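Local coordinates for putative molybdenum cofactor biosynthesis protein D2 (MoaD2) / thiamine S (PDB 6JC0) that probably acts as the small ubiquitin-like sulfur carrier of molybdopterin synthase, supplying sulfur during molybdenum cofactor biosynthesis, at residues 7-12 with 77-82; 21-26 with 44-49; 30-35 with 72-77. One frame throughout, in Å; residues are numbered along the deposited sequence.

Contact 1 of 3, residues 7-12 with 77-82; sequences VRVTVR and QTVDVL
R12 and D80 pair side by side on adjacent parallel strands, and the arginine can be followed along its whole length against the carboxylate. Its CB already lies 3.4 Å from D80 OD1. CG runs on past the same oxygen and approaches the T78 methyl, CG2, at 4.0 Å, and CD still skirts OD1. The chain then bends at chi3 (-63°), which turns the guanidinium back onto D80. There NE donates to D80 OD1 at 2.7 Å; OD1 lies in the guanidinium plane, whereas NE approaches it on the syn side but out of the carboxylate plane. NH2 reaches the syn lone pair of D80 OD2 at 2.6 Å, with OD2 tilted somewhat from the guanidinium plane. The result is a side-on, two-nitrogen salt bridge, one donor to each oxygen, with the two flat groups twisted 41° apart. NH2 has a second anionic partner in E63, and OD2 is also hydrogen-bonded to a polar side chain of another protein's chain.

Between the backbones runs a regular parallel ladder. T10 N bonds to Q77 O, V79 N to T10 O at 2.7 Å, R12 N to V79 O, and V81 N to R12 O at 2.8 Å. The first rung, Q77 N to R8 O, is weak. V9, V11 and V79 lie on the face away from R12, and valine methyls touch across the strands: V9 CG1 meets V79 CG2 at 3.7 Å, and V11 CG1 meets V81 CG2 at 3.9 Å.

These are two neighbouring inner strands of the mixed sheet, and the parallel pair in it, as expected of a beta-grasp, ubiquitin-like domain. Strand 25-31 flanks 6-13 and strand 58-61 flanks 77-82, while helix 36-44 covers the valine face, with L43 on V11 and L39 on V79.

Contact 2 of 3, residues 21-26 with 44-49; sequences AGIETE and GARNPE
R46 stretches across to E26 and, on the way, lies along the end of helix 16-21. The closer-packed part is beside A21: R46 CD sits 3.7 Å from A21 O and 4.3 Å from the buried A21 CB. The chain bends about the CG-CD bond (chi3 -63°) and lays one face of the guanidinium over I23, whose CD1 is 3.9 Å from R46 NH2 and offset toward the rim of the group. N47 ND2 bonds to A20 O, and its OD1 caps helix 48-54 at L50 N.

Toward solvent the contact is looser. R46 NH2 forms a salt bridge to E26 OE2 at 2.9 Å, weak as a hydrogen bond because the N-H points poorly (135°). This one nitrogen faces both oxygens, with OE1 3.1 Å from NH2 in the guanidinium plane and OE2 off it; the two groups stand 74° apart. A water bridges the pair, accepting from R46 NE at 2.9 Å and donating to E26 OE2 at 3.3 Å.

E26 OE2 is also hydrogen-bonded to Y13 OH. With an arginine, a tyrosine and a water gathered at one oxygen, the glutamate probably stays ionised, and the link between the start of strand 25-31 and the loop before helix 48-54 probably owes more to charge and water than to apolar packing.

Contact 3 of 3, residues 30-35 with 72-77; sequences IATGTS and PLVTPQ
A short, weakly bonded antiparallel ribbon pairs strand 34-35 with strand 72-73, starting at the last residue of the type II turn A31 to T34 by which the chain leaves strand 25-31. L73 uses both of its backbone polar groups: its N donates to T34 O at 2.7 Å, and its O accepts from G33 N at 2.9 Å. In each bond the donor lies well above the plane of the carbonyl it meets. One step along, S35 faces P72 as a non-hydrogen-bonded pair, their CA atoms 4.1 Å apart. G33, at the third position of the turn, has positive phi (100°), and its CA rests 3.9 Å from V74 CG1. T32 CG2 packs on V74 CA at the outer edge.

Inward, the L73 side chain turns toward the core. With I30 CG1 between backbone N and carbonyl carbon (chi1 62°), I30 CD1 reaches L73 CD1 at 3.5 Å. L39 of helix 36-44 touches both side chains.

S35 then starts that helix, its OG capping E38 N. A strand, a tight turn and a capped central helix packed against the sheet, with strand 72-73 hydrogen-bonded beside the turn, fit the beta-grasp fold of ubiquitin-like proteins.

How the contacts relate
Contact 1 lies on strand 6-13, and the neighbouring strand 25-31 ties contacts 2 and 3 to it. Those two have centres about 19 Å apart; the centre of contact 1 is about 13 Å from that of contact 2 and about 10 Å from that of contact 3. Contact 1 meets contact 2 through V11, whose N bonds to E26 O, and contact 3 through V7, whose N bonds to I30 O. Contacts 1 and 3 also share Q77, where segment 72-77 runs into strand 77-82. That strand leads to the C-terminal Gly-Gly, whose last glycine carries the sulfur as a thiocarboxylate in MoaD relatives and probably here; only contact 1 touches another protein chain of the assembly.

Contact 1 of 3, residues 7-12 with 77-82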
# COMPACT_ATOMS: atom_id res chain seq x y z
N VAL B 7 34.12 -26.71 -30.05
CA VAL B 7 32.80 -27.01 -29.53
C VAL B 7 31.82 -25.92 -29.99
O VAL B 7 32.19 -24.75 -30.06
CB VAL B 7 32.82 -27.13 -27.99
CG1 VAL B 7 33.22 -25.81 -27.34
CG2 VAL B 7 31.50 -27.58 -27.50
N ARG B 8 30.60 -26.31 -30.32
CA ARG B 8 29.64 -25.34 -30.84
C ARG B 8 28.76 -24.76 -29.74
O ARG B 8 28.09 -25.48 -29.01
CB ARG B 8 28.77 -25.97 -31.93
CG ARG B 8 27.81 -24.98 -32.57
CD ARG B 8 27.27 -25.48 -33.89
NE ARG B 8 28.29 -25.49 -34.94
CZ ARG B 8 28.60 -24.43 -35.67
NH1 ARG B 8 27.98 -23.27 -35.48
NH2 ARG B 8 29.54 -24.52 -36.61
N VAL B 9 28.77 -23.44 -29.64
CA VAL B 9 28.01 -22.73 -28.61
C VAL B 9 26.95 -21.84 -29.23
O VAL B 9 27.22 -21.08 -30.16
CB VAL B 9 28.95 -21.87 -27.72
CG1 VAL B 9 28.15 -20.82 -26.95
CG2 VAL B 9 29.75 -22.75 -26.78
N THR B 10 25.73 -21.95 -28.72
CA THR B 10 24.66 -21.04 -29.11
C THR B 10 24.65 -19.85 -28.15
O THR B 10 24.65 -20.03 -26.93
CB THR B 10 23.29 -21.73 -29.11
OG1 THR B 10 23.33 -22.87 -29.99
CG2 THR B 10 22.19 -20.78 -29.59
N VAL B 11 24.67 -18.64 -28.70
CA VAL B 11 24.62 -17.44 -27.88
C VAL B 11 23.28 -16.75 -28.07
O VAL B 11 22.89 -16.46 -29.20
CB VAL B 11 25.76 -16.46 -28.22
CG1 VAL B 11 25.63 -15.19 -27.37
CG2 VAL B 11 27.12 -17.11 -28.00
N ARG B 12 22.58 -16.49 -26.97
CA ARG B 12 21.34 -15.72 -27.02
C ARG B 12 21.56 -14.36 -26.38
O ARG B 12 21.94 -14.27 -25.21
CB ARG B 12 20.20 -16.47 -26.32
CG ARG B 12 19.87 -17.82 -26.94
CD ARG B 12 18.56 -18.39 -26.41
NE ARG B 12 18.61 -18.66 -24.97
CZ ARG B 12 17.57 -19.06 -24.25
NH1 ARG B 12 16.39 -19.24 -24.82
NH2 ARG B 12 17.71 -19.27 -22.94
N GLN B 77 26.65 -25.97 -25.90
CA GLN B 77 26.00 -25.22 -24.83
C GLN B 77 25.25 -24.01 -25.34
O GLN B 77 25.57 -23.48 -26.41
CB GLN B 77 27.05 -24.75 -23.83
CG GLN B 77 27.01 -25.40 -22.49
CD GLN B 77 28.17 -24.95 -21.64
OE1 GLN B 77 28.04 -24.03 -20.84
NE2 GLN B 77 29.33 -25.58 -21.83
N THR B 78 24.29 -23.54 -24.56
CA THR B 78 23.65 -22.26 -24.82
C THR B 78 24.14 -21.25 -23.80
O THR B 78 24.01 -21.47 -22.59
CB THR B 78 22.12 -22.36 -24.78
OG1 THR B 78 21.68 -23.28 -25.78
CG2 THR B 78 21.49 -21.00 -25.03
N VAL B 79 24.71 -20.15 -24.27
CA VAL B 79 25.14 -19.07 -23.39
C VAL B 79 24.22 -17.86 -23.55
O VAL B 79 24.09 -17.31 -24.64
CB VAL B 79 26.60 -18.65 -23.67
CG1 VAL B 79 26.99 -17.48 -22.78
CG2 VAL B 79 27.55 -19.82 -23.46
N ASP B 80 23.56 -17.47 -22.46
CA ASP B 80 22.68 -16.30 -22.49
C ASP B 80 23.41 -15.04 -22.00
O ASP B 80 24.10 -15.08 -20.98
CB ASP B 80 21.43 -16.53 -21.63
CG ASP B 80 20.49 -17.56 -22.24
OD1 ASP B 80 20.73 -18.00 -23.37
OD2 ASP B 80 19.48 -17.91 -21.58
N VAL B 81 23.24 -13.94 -22.72
CA VAL B 81 23.84 -12.67 -22.35
C VAL B 81 22.80 -11.73 -21.74
O VAL B 81 21.90 -11.24 -22.43
CB VAL B 81 24.49 -11.98 -23.58
CG1 VAL B 81 25.13 -10.67 -23.16
CG2 VAL B 81 25.51 -12.90 -24.22
N LEU B 82 22.94 -11.46 -20.44
CA LEU B 82 21.93 -10.73 -19.68
C LEU B 82 22.43 -9.37 -19.18
O LEU B 82 23.29 -9.31 -18.31
CB LEU B 82 21.47 -11.57 -18.47
CG LEU B 82 20.36 -12.62 -18.64
CD1 LEU B 82 20.79 -13.73 -19.58
CD2 LEU B 82 19.96 -13.20 -17.29

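Contact 2 of 3, residues 21-26 with 44-49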
# COMPACT_ATOMS: atom_id res chain seq x y z
N ALA B 21 24.21 -5.98 -30.60
CA ALA B 21 24.71 -7.03 -31.48
C ALA B 21 24.01 -7.02 -32.83
O ALA B 21 24.54 -7.51 -33.82
CB ALA B 21 24.56 -8.40 -30.82
N GLY B 22 22.79 -6.48 -32.86
CA GLY B 22 22.01 -6.44 -34.08
C GLY B 22 21.28 -7.75 -34.34
O GLY B 22 20.47 -7.84 -35.26
N ILE B 23 21.55 -8.75 -33.51
CA ILE B 23 20.91 -10.05 -33.64
C ILE B 23 20.45 -10.56 -32.28
O ILE B 23 20.91 -10.08 -31.25
CB ILE B 23 21.84 -11.10 -34.28
CG1 ILE B 23 23.13 -11.22 -33.46
CG2 ILE B 23 22.15 -10.75 -35.73
CD1 ILE B 23 24.08 -12.30 -33.97
N GLU B 24 19.55 -11.54 -32.30
CA GLU B 24 19.03 -12.12 -31.07
C GLU B 24 19.82 -13.36 -30.68
O GLU B 24 19.91 -13.71 -29.50
CB GLU B 24 17.55 -12.46 -31.22
CG GLU B 24 16.69 -11.26 -31.57
CD GLU B 24 15.24 -11.64 -31.79
OE1 GLU B 24 14.61 -12.17 -30.85
OE2 GLU B 24 14.74 -11.41 -32.91
N THR B 25 20.40 -14.01 -31.68
CA THR B 25 21.13 -15.25 -31.44
C THR B 25 22.17 -15.49 -32.53
O THR B 25 22.07 -14.95 -33.63
CB THR B 25 20.17 -16.46 -31.38
OG1 THR B 25 20.86 -17.59 -30.84
CG2 THR B 25 19.64 -16.80 -32.77
N GLU B 26 23.18 -16.28 -32.20
CA GLU B 26 24.12 -16.78 -33.20
C GLU B 26 24.71 -18.09 -32.70
O GLU B 26 24.70 -18.36 -31.50
CB GLU B 26 25.22 -15.77 -33.50
CG GLU B 26 26.10 -15.42 -32.31
CD GLU B 26 27.24 -14.48 -32.68
OE1 GLU B 26 28.03 -14.82 -33.59
OE2 GLU B 26 27.35 -13.40 -32.07
N GLY B 44 32.67 -9.59 -28.13
CA GLY B 44 32.77 -8.14 -28.10
C GLY B 44 33.54 -7.57 -29.28
O GLY B 44 33.43 -6.38 -29.58
N ALA B 45 34.30 -8.42 -29.96
CA ALA B 45 35.09 -7.99 -31.10
C ALA B 45 34.19 -7.58 -32.27
O ALA B 45 34.64 -6.94 -33.22
CB ALA B 45 36.05 -9.09 -31.52
N ARG B 46 32.91 -7.96 -32.20
CA ARG B 46 31.92 -7.60 -33.21
C ARG B 46 31.88 -6.09 -33.45
O ARG B 46 32.16 -5.61 -34.55
CB ARG B 46 30.54 -8.11 -32.80
CG ARG B 46 29.41 -7.72 -33.76
CD ARG B 46 28.09 -8.36 -33.35
NE ARG B 46 28.15 -9.82 -33.43
CZ ARG B 46 27.79 -10.53 -34.49
NH1 ARG B 46 27.34 -9.92 -35.58
NH2 ARG B 46 27.89 -11.85 -34.47
N ASN B 47 31.54 -5.34 -32.40
CA ASN B 47 31.54 -3.88 -32.46
C ASN B 47 31.73 -3.31 -31.07
O ASN B 47 31.41 -3.96 -30.07
CB ASN B 47 30.23 -3.36 -33.09
CG ASN B 47 29.00 -3.71 -32.28
OD1 ASN B 47 28.72 -3.10 -31.25
ND2 ASN B 47 28.24 -4.70 -32.74
N PRO B 48 32.30 -2.10 -30.98
CA PRO B 48 32.54 -1.43 -29.70
C PRO B 48 31.29 -1.27 -28.84
O PRO B 48 31.40 -1.28 -27.61
CB PRO B 48 33.08 -0.07 -30.11
CG PRO B 48 33.75 -0.32 -31.41
CD PRO B 48 32.90 -1.35 -32.10
N GLU B 49 30.13 -1.12 -29.47
CA GLU B 49 28.88 -0.92 -28.73
C GLU B 49 28.51 -2.18 -27.95
O GLU B 49 28.18 -2.10 -26.76
CB GLU B 49 27.74 -0.53 -29.67
CG GLU B 49 28.03 0.68 -30.55
CD GLU B 49 28.73 0.30 -31.85
OE1 GLU B 49 29.89 -0.16 -31.80
OE2 GLU B 49 28.11 0.46 -32.93
O HOH W 1 29.35 -10.98 -31.11

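Contact 3 of 3, residues 30-35 with 72-77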
# COMPACT_ATOMS: atom_id res chain seq x y z
N ILE B 30 33.95 -22.49 -30.95
CA ILE B 30 35.05 -22.04 -30.11
C ILE B 30 35.91 -23.21 -29.67
O ILE B 30 35.43 -24.34 -29.55
CB ILE B 30 34.55 -21.30 -28.86
CG1 ILE B 30 33.71 -22.25 -28.00
CG2 ILE B 30 33.77 -20.04 -29.25
CD1 ILE B 30 33.42 -21.71 -26.64
N ALA B 31 37.19 -22.94 -29.43
CA ALA B 31 38.13 -23.96 -28.98
C ALA B 31 37.63 -24.59 -27.69
O ALA B 31 37.23 -23.89 -26.75
CB ALA B 31 39.51 -23.37 -28.78
N THR B 32 37.64 -25.92 -27.64
CA THR B 32 37.22 -26.65 -26.46
C THR B 32 38.06 -26.22 -25.27
O THR B 32 39.29 -26.18 -25.34
CB THR B 32 37.34 -28.17 -26.66
OG1 THR B 32 36.63 -28.55 -27.84
CG2 THR B 32 36.76 -28.92 -25.46
N GLY B 33 37.39 -25.85 -24.18
CA GLY B 33 38.07 -25.37 -22.99
C GLY B 33 38.06 -23.85 -22.86
O GLY B 33 38.49 -23.32 -21.83
N THR B 34 37.58 -23.16 -23.88
CA THR B 34 37.47 -21.71 -23.84
C THR B 34 36.62 -21.28 -22.64
O THR B 34 35.53 -21.80 -22.44
CB THR B 34 36.83 -21.14 -25.13
OG1 THR B 34 37.66 -21.45 -26.26
CG2 THR B 34 36.66 -19.63 -25.03
N SER B 35 37.13 -20.36 -21.84
CA SER B 35 36.38 -19.87 -20.70
C SER B 35 35.27 -18.93 -21.16
O SER B 35 35.31 -18.41 -22.27
CB SER B 35 37.30 -19.15 -19.71
OG SER B 35 37.68 -17.88 -20.22
N PRO B 72 35.25 -23.15 -17.91
CA PRO B 72 35.58 -23.66 -19.24
C PRO B 72 34.35 -24.16 -20.00
O PRO B 72 33.47 -24.80 -19.41
CB PRO B 72 36.54 -24.83 -18.95
CG PRO B 72 36.93 -24.67 -17.50
CD PRO B 72 35.76 -24.02 -16.84
N LEU B 73 34.29 -23.88 -21.30
CA LEU B 73 33.24 -24.40 -22.16
C LEU B 73 33.76 -25.64 -22.89
O LEU B 73 34.56 -25.53 -23.81
CB LEU B 73 32.79 -23.33 -23.15
CG LEU B 73 32.21 -22.07 -22.49
CD1 LEU B 73 32.17 -20.89 -23.45
CD2 LEU B 73 30.82 -22.35 -21.93
N VAL B 74 33.31 -26.82 -22.47
CA VAL B 74 33.88 -28.07 -22.99
C VAL B 74 32.84 -28.98 -23.62
O VAL B 74 33.13 -30.11 -24.01
CB VAL B 74 34.60 -28.86 -21.88
CG1 VAL B 74 35.81 -28.09 -21.39
CG2 VAL B 74 33.64 -29.16 -20.74
N THR B 75 31.62 -28.46 -23.74
CA THR B 75 30.50 -29.23 -24.26
C THR B 75 29.55 -28.26 -24.95
O THR B 75 29.44 -27.12 -24.51
CB THR B 75 29.78 -30.02 -23.13
OG1 THR B 75 28.54 -30.54 -23.61
CG2 THR B 75 29.52 -29.12 -21.93
N PRO B 76 28.90 -28.70 -26.04
CA PRO B 76 27.94 -27.85 -26.75
C PRO B 76 26.92 -27.27 -25.78
O PRO B 76 26.41 -27.99 -24.93
CB PRO B 76 27.28 -28.80 -27.74
CG PRO B 76 28.36 -29.80 -28.02
CD PRO B 76 29.08 -30.00 -26.72
N GLN B 77 26.65 -25.97 -25.90
CA GLN B 77 26.00 -25.22 -24.83
C GLN B 77 25.25 -24.01 -25.34
O GLN B 77 25.57 -23.48 -26.41
CB GLN B 77 27.05 -24.75 -23.83
CG GLN B 77 27.01 -25.40 -22.49
CD GLN B 77 28.17 -24.95 -21.64
OE1 GLN B 77 28.04 -24.03 -20.84
NE2 GLN B 77 29.33 -25.58 -21.83